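Globin III, extracellular (PDB 1X9F) probably carries oxygen in earthworm blood as one heme-bearing globin subunit of the giant extracellular hemoglobin, erythrocruorin, here with carbon monoxide bound. Local coordinates at residues E60-G64 and P65-A69; C7-E10 and D11-I14; T26-S29 and K30-G34. All coordinates share one frame; numbering follows the deposited sequence.

Contact 1 (E60-G64 and P65-A69)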
# COMPACT_ATOMS: atom_id res chain seq x y z
N GLU C 60 1.42 -49.16 -17.37
CA GLU C 60 0.45 -50.05 -16.75
C GLU C 60 0.42 -49.83 -15.24
O GLU C 60 -0.63 -49.92 -14.61
CB GLU C 60 0.79 -51.50 -17.06
CG GLU C 60 -0.30 -52.51 -16.70
CD GLU C 60 0.12 -53.94 -16.97
OE1 GLU C 60 -0.77 -54.82 -16.96
OE2 GLU C 60 1.32 -54.19 -17.18
N HIS C 61 1.59 -49.53 -14.68
CA HIS C 61 1.71 -49.23 -13.27
C HIS C 61 2.20 -47.80 -13.13
O HIS C 61 3.34 -47.56 -12.70
CB HIS C 61 2.65 -50.23 -12.61
CG HIS C 61 2.25 -51.66 -12.82
ND1 HIS C 61 2.46 -52.31 -14.02
CD2 HIS C 61 1.65 -52.55 -12.00
CE1 HIS C 61 2.01 -53.55 -13.92
NE2 HIS C 61 1.51 -53.72 -12.71
N ALA C 62 1.34 -46.85 -13.48
CA ALA C 62 1.66 -45.42 -13.46
C ALA C 62 2.45 -44.94 -12.24
O ALA C 62 3.31 -44.06 -12.37
CB ALA C 62 0.38 -44.60 -13.62
N GLU C 63 2.16 -45.51 -11.08
CA GLU C 63 2.82 -45.11 -9.84
C GLU C 63 4.15 -45.82 -9.64
O GLU C 63 4.90 -45.48 -8.72
CB GLU C 63 1.89 -45.33 -8.63
CG GLU C 63 1.56 -46.79 -8.30
CD GLU C 63 0.80 -47.53 -9.40
OE1 GLU C 63 -0.18 -46.97 -9.95
OE2 GLU C 63 1.18 -48.68 -9.71
N GLY C 64 4.43 -46.80 -10.50
CA GLY C 64 5.63 -47.64 -10.37
C GLY C 64 6.93 -46.86 -10.55
O GLY C 64 6.92 -45.76 -11.09
N PRO C 65 8.05 -47.43 -10.10
CA PRO C 65 9.36 -46.78 -10.27
C PRO C 65 9.76 -46.59 -11.74
O PRO C 65 10.37 -45.58 -12.08
CB PRO C 65 10.33 -47.72 -9.55
CG PRO C 65 9.63 -49.03 -9.47
CD PRO C 65 8.17 -48.71 -9.37
N LYS C 66 9.40 -47.55 -12.59
CA LYS C 66 9.65 -47.47 -14.03
C LYS C 66 9.03 -46.23 -14.65
O LYS C 66 9.73 -45.38 -15.22
CB LYS C 66 9.12 -48.72 -14.73
CG LYS C 66 10.10 -49.88 -14.82
CD LYS C 66 10.78 -49.92 -16.19
CE LYS C 66 11.88 -50.98 -16.26
NZ LYS C 66 11.39 -52.37 -15.92
N PHE C 67 7.70 -46.13 -14.54
CA PHE C 67 6.98 -45.02 -15.14
C PHE C 67 7.38 -43.69 -14.50
O PHE C 67 7.51 -42.67 -15.20
CB PHE C 67 5.46 -45.23 -15.09
CG PHE C 67 4.71 -44.34 -16.04
CD1 PHE C 67 4.96 -44.42 -17.42
CD2 PHE C 67 3.78 -43.42 -15.58
CE1 PHE C 67 4.29 -43.60 -18.32
CE2 PHE C 67 3.10 -42.59 -16.47
CZ PHE C 67 3.35 -42.68 -17.84
N SER C 68 7.60 -43.71 -13.19
CA SER C 68 8.07 -42.55 -12.46
C SER C 68 9.35 -41.96 -13.05
O SER C 68 9.40 -40.76 -13.33
CB SER C 68 8.29 -42.88 -10.98
OG SER C 68 7.05 -42.96 -10.29
N ALA C 69 10.37 -42.80 -13.25
CA ALA C 69 11.62 -42.36 -13.85
C ALA C 69 11.37 -41.73 -15.21
O ALA C 69 11.92 -40.67 -15.54
CB ALA C 69 12.61 -43.52 -13.97

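Contact 2 (C7-E10 and D11-I14)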
# COMPACT_ATOMS: atom_id res chain seq x y z
N CYS C 7 6.57 -16.85 -30.14
CA CYS C 7 7.50 -17.12 -29.05
C CYS C 7 8.66 -16.13 -29.12
O CYS C 7 9.83 -16.50 -29.22
CB CYS C 7 7.99 -18.57 -29.09
SG CYS C 7 8.86 -19.06 -27.60
N SER C 8 8.28 -14.85 -29.09
CA SER C 8 9.20 -13.73 -29.14
C SER C 8 10.12 -13.71 -27.92
O SER C 8 10.00 -14.55 -27.02
CB SER C 8 8.40 -12.43 -29.19
OG SER C 8 7.68 -12.24 -27.98
N GLU C 9 11.03 -12.73 -27.89
CA GLU C 9 11.91 -12.50 -26.75
C GLU C 9 11.14 -12.44 -25.44
O GLU C 9 11.36 -13.28 -24.56
CB GLU C 9 12.69 -11.19 -26.92
CG GLU C 9 13.71 -11.18 -28.06
CD GLU C 9 14.87 -12.14 -27.85
OE1 GLU C 9 15.47 -12.55 -28.86
OE2 GLU C 9 15.19 -12.49 -26.68
N GLU C 10 10.24 -11.46 -25.31
CA GLU C 10 9.41 -11.30 -24.11
C GLU C 10 8.57 -12.55 -23.84
O GLU C 10 8.46 -12.96 -22.68
CB GLU C 10 8.50 -10.06 -24.20
CG GLU C 10 9.16 -8.72 -23.87
CD GLU C 10 9.24 -8.45 -22.37
OE1 GLU C 10 8.20 -8.10 -21.76
OE2 GLU C 10 10.35 -8.58 -21.80
N ASP C 11 8.00 -13.15 -24.89
CA ASP C 11 7.23 -14.40 -24.78
C ASP C 11 7.98 -15.47 -24.00
O ASP C 11 7.48 -15.98 -22.99
CB ASP C 11 6.88 -14.98 -26.15
CG ASP C 11 5.72 -14.28 -26.82
OD1 ASP C 11 5.61 -14.39 -28.06
OD2 ASP C 11 4.86 -13.59 -26.22
N HIS C 12 9.18 -15.81 -24.46
CA HIS C 12 9.93 -16.88 -23.83
C HIS C 12 10.44 -16.50 -22.43
O HIS C 12 10.64 -17.37 -21.59
CB HIS C 12 11.03 -17.45 -24.75
CG HIS C 12 12.30 -16.66 -24.77
ND1 HIS C 12 12.79 -16.06 -25.91
CD2 HIS C 12 13.21 -16.40 -23.80
CE1 HIS C 12 13.93 -15.46 -25.64
NE2 HIS C 12 14.21 -15.65 -24.37
N ARG C 13 10.62 -15.21 -22.19
CA ARG C 13 11.00 -14.71 -20.88
C ARG C 13 9.82 -14.86 -19.91
O ARG C 13 10.03 -15.20 -18.74
CB ARG C 13 11.48 -13.25 -21.00
CG ARG C 13 12.00 -12.63 -19.71
CD ARG C 13 12.12 -11.09 -19.72
NE ARG C 13 10.82 -10.41 -19.87
CZ ARG C 13 9.89 -10.30 -18.91
NH1 ARG C 13 10.08 -10.83 -17.71
NH2 ARG C 13 8.76 -9.65 -19.17
N ILE C 14 8.60 -14.62 -20.39
CA ILE C 14 7.38 -14.82 -19.60
C ILE C 14 7.23 -16.30 -19.24
O ILE C 14 6.95 -16.65 -18.10
CB ILE C 14 6.10 -14.30 -20.34
CG1 ILE C 14 6.20 -12.80 -20.66
CG2 ILE C 14 4.84 -14.59 -19.53
CD1 ILE C 14 6.13 -11.87 -19.46

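Contact 3 (T26-S29 and K30-G34)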
# COMPACT_ATOMS: atom_id res chain seq x y z
N THR C 26 11.91 -27.61 -2.81
CA THR C 26 12.97 -28.62 -3.04
C THR C 26 12.51 -30.02 -3.43
O THR C 26 13.32 -30.81 -3.92
CB THR C 26 13.94 -28.73 -1.83
OG1 THR C 26 13.20 -29.03 -0.63
CG2 THR C 26 14.64 -27.41 -1.54
N GLU C 27 11.24 -30.34 -3.20
CA GLU C 27 10.76 -31.67 -3.57
C GLU C 27 10.22 -31.67 -4.99
O GLU C 27 9.09 -32.07 -5.26
CB GLU C 27 9.73 -32.20 -2.56
CG GLU C 27 10.36 -32.60 -1.22
CD GLU C 27 11.53 -33.56 -1.38
OE1 GLU C 27 12.55 -33.36 -0.67
OE2 GLU C 27 11.45 -34.50 -2.20
N SER C 28 11.08 -31.21 -5.89
CA SER C 28 10.73 -31.03 -7.29
C SER C 28 10.51 -32.36 -8.02
O SER C 28 9.76 -32.39 -8.99
CB SER C 28 11.79 -30.19 -8.01
OG SER C 28 13.06 -30.84 -8.01
N SER C 29 11.16 -33.43 -7.56
CA SER C 29 10.89 -34.76 -8.11
C SER C 29 9.43 -35.11 -7.90
O SER C 29 8.76 -35.61 -8.81
CB SER C 29 11.78 -35.82 -7.46
OG SER C 29 11.50 -35.91 -6.06
N LYS C 30 8.93 -34.84 -6.70
CA LYS C 30 7.55 -35.14 -6.36
C LYS C 30 6.60 -34.46 -7.34
O LYS C 30 5.67 -35.08 -7.85
CB LYS C 30 7.25 -34.73 -4.91
CG LYS C 30 6.05 -35.46 -4.29
CD LYS C 30 6.40 -36.88 -3.87
CE LYS C 30 7.22 -36.90 -2.59
NZ LYS C 30 7.64 -38.28 -2.21
N ILE C 31 6.88 -33.19 -7.63
CA ILE C 31 6.09 -32.38 -8.54
C ILE C 31 6.25 -32.83 -9.99
O ILE C 31 5.27 -32.86 -10.74
CB ILE C 31 6.47 -30.90 -8.40
CG1 ILE C 31 6.07 -30.39 -7.02
CG2 ILE C 31 5.81 -30.05 -9.50
CD1 ILE C 31 6.75 -29.09 -6.62
N LYS C 32 7.48 -33.16 -10.38
CA LYS C 32 7.74 -33.59 -11.75
C LYS C 32 7.02 -34.90 -12.05
O LYS C 32 6.34 -35.02 -13.08
CB LYS C 32 9.24 -33.70 -12.03
CG LYS C 32 9.93 -32.37 -12.33
CD LYS C 32 11.44 -32.47 -12.14
CE LYS C 32 12.15 -31.17 -12.56
NZ LYS C 32 13.62 -31.26 -12.21
N ILE C 33 7.14 -35.86 -11.13
CA ILE C 33 6.48 -37.16 -11.26
C ILE C 33 4.95 -37.05 -11.30
O ILE C 33 4.31 -37.64 -12.17
CB ILE C 33 6.94 -38.12 -10.15
CG1 ILE C 33 8.40 -38.51 -10.36
CG2 ILE C 33 6.07 -39.37 -10.11
CD1 ILE C 33 9.05 -39.17 -9.15
N GLY C 34 4.37 -36.29 -10.37
CA GLY C 34 2.92 -36.10 -10.32
C GLY C 34 2.38 -35.48 -11.59
O GLY C 34 1.41 -35.99 -12.18

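Contact 1 (E60-G64 and P65-A69)
Ser68 holds Gly64 twice, and both bonds fall on one oxygen. Its backbone N donates to Gly64 O over 3.0 Å, an i to i+4 bond of the opening turn of helix 65-83, and the hydroxyl OG donates to the same Gly64 O over 2.9 Å. The two donors reach that carbonyl from opposite faces of its plane, OG from well above it. What sends the hydroxyl back toward the preceding turn is the first torsion of Ser68, which sets OG beside its own N (chi1 -76°). Gly64 is the N-cap, closing a type I turn that starts at His61, and Pro65, with no N-H to offer, fills the first helical position.

The buried side of the contact is at Phe67. With CG anti to the backbone N (chi1 -162°), its ring stands beside Ala62 and turns an edge to it: Ala62 O lies in the ring plane, 3.3 Å from Phe67 CD2, while Ala62 CB is 4.1 Å from Phe67 CD2. The other side of the turn is loose. Glu63 is exposed, its first bond directed away from the helix and its side chain touching Arg37 of helix 28-46, the exposed imidazole of His61 turns aside to bond Asp58 through ND1, and Lys66 leads away to a long, weak ion pair with Glu87 of the Globin II chain.

In globin terms this is the start of the distal E helix, which further on carries His70 of the carbon monoxide pocket. Helix 28-46 lies against the turn, with Arg37 touching Ala62, and Leu40, itself a pocket residue, touching Phe67.

Contact 2 (C7-E10 and D11-I14)
Two first torsions make the reciprocal bonds of Ser8 and Asp11 possible. Ser8 sets OG between its backbone N and carbonyl carbon (chi1 67°), facing the amide of Asp11, while Asp11 folds CG back beside its own N (chi1 -78°). The result is a capping box at the start of helix 9-20, the A helix of the globin fold: Asp11 N donates to Ser8 OG over 3.2 Å, and Ser8 N to Asp11 OD1 over 2.9 Å, on the anti side of that oxygen. Both side chains are also used by a neighbouring chain of another protein, whose acidic group bonds Ser8 OG and whose backbone bonds Asp11 OD2.

One turn on, Arg13 grips Glu10 side-on, each nitrogen taking its own oxygen. Arg13 NE is 2.7 Å from Glu10 OE2 and Arg13 NH2 is 3.1 Å from Glu10 OE1, yet both meet the carboxylate from above its plane, the two flat groups being 32° apart. A leucine in place of Arg13 would probably leave Glu10 OE2 without its charged mate and the carboxylate freer to turn, although Glu10 OE1 keeps a salt bridge to a basic side chain of the neighbouring chain.

His12 lies over the first turn, its ring against the backbone of Glu9. Glu9 O sits 3.3 Å above the plane of the His12 ring, over its centre, and Asp86 bonds NE2; with the carboxylate of Glu9 alongside, a positive charge on the imidazole may be stabilised. At the foot of the side chain, Cys7 SG, tied in a disulfide to Cys139, lies 3.9 Å from His12 CB.

Contact 3 (T26-S29 and K30-G34)
Ile33 N and Ser29 O make the straightest bond of this turn, 2.8 Å long with an angle of 172° at the hydrogen. The side chain of Ile33 follows its own amide to the same oxygen: with CG1 anti to the carbonyl carbon (chi1 -69°), Ile33 CG1 lies 3.3 Å from Ser29 O, flanking the carbonyl with apolar carbon. Lys32 repeats the arrangement one residue earlier. Its N donates to Ser28 O over 2.8 Å, with the donor tilted from the carbonyl plane, and the first methylenes of its extended chain run past that oxygen, Lys32 CG being 3.3 Å from Ser28 O. Beyond them the ammonium leaves the turn for a salt bridge with Asp73 of the Globin II chain and a cation-pi contact with Trp23.

These bonds open helix 28-46, the B helix of the globin fold, for which Glu27 is the N-cap and also the centre of an inverse gamma turn. The capping end is slacker: Ile31 N reaches Glu27 O over 3.4 Å, a weak bond. Lys30 CB sits 3.3 Å from Glu27 O, and the two side chains approach through their beta carbons, Glu27 CB lying 4.3 Å from Lys30 CB.

Their opposite charges nevertheless stay apart. Lys30, bent at chi2 and chi3, carries NZ to an acidic side chain of another protein's chain, whereas Glu27 OE2 is claimed by Lys13 of the Globin II chain; between Glu27 OE2 and Lys30 NZ the gap is 5.4 Å. Ser29 OG likewise serves the subunit interface, bonding NE2 of Gln81 of the Globin II chain.

How the contacts relate
Along the chain the order is contact 2, contact 3, contact 1, and each lies at the start of a different helix: 9-20, 28-46 and 65-83. Contacts 1 and 3 are neighbours, their centres 14 Å apart, and meet where Ser68 OG lies 3.7 Å from Ile33 CG2, packing the helix that carries His70 and Ile74 of the carbon monoxide pocket against helix 28-46. Contact 2 stands apart, its centre about 34 Å from that of contact 1, on the opposite side of the chain's centre, and about 25 Å from that of contact 3. All three also touch other chains, so helix beginnings in this all-helical globin serve both its own fold and the assembly.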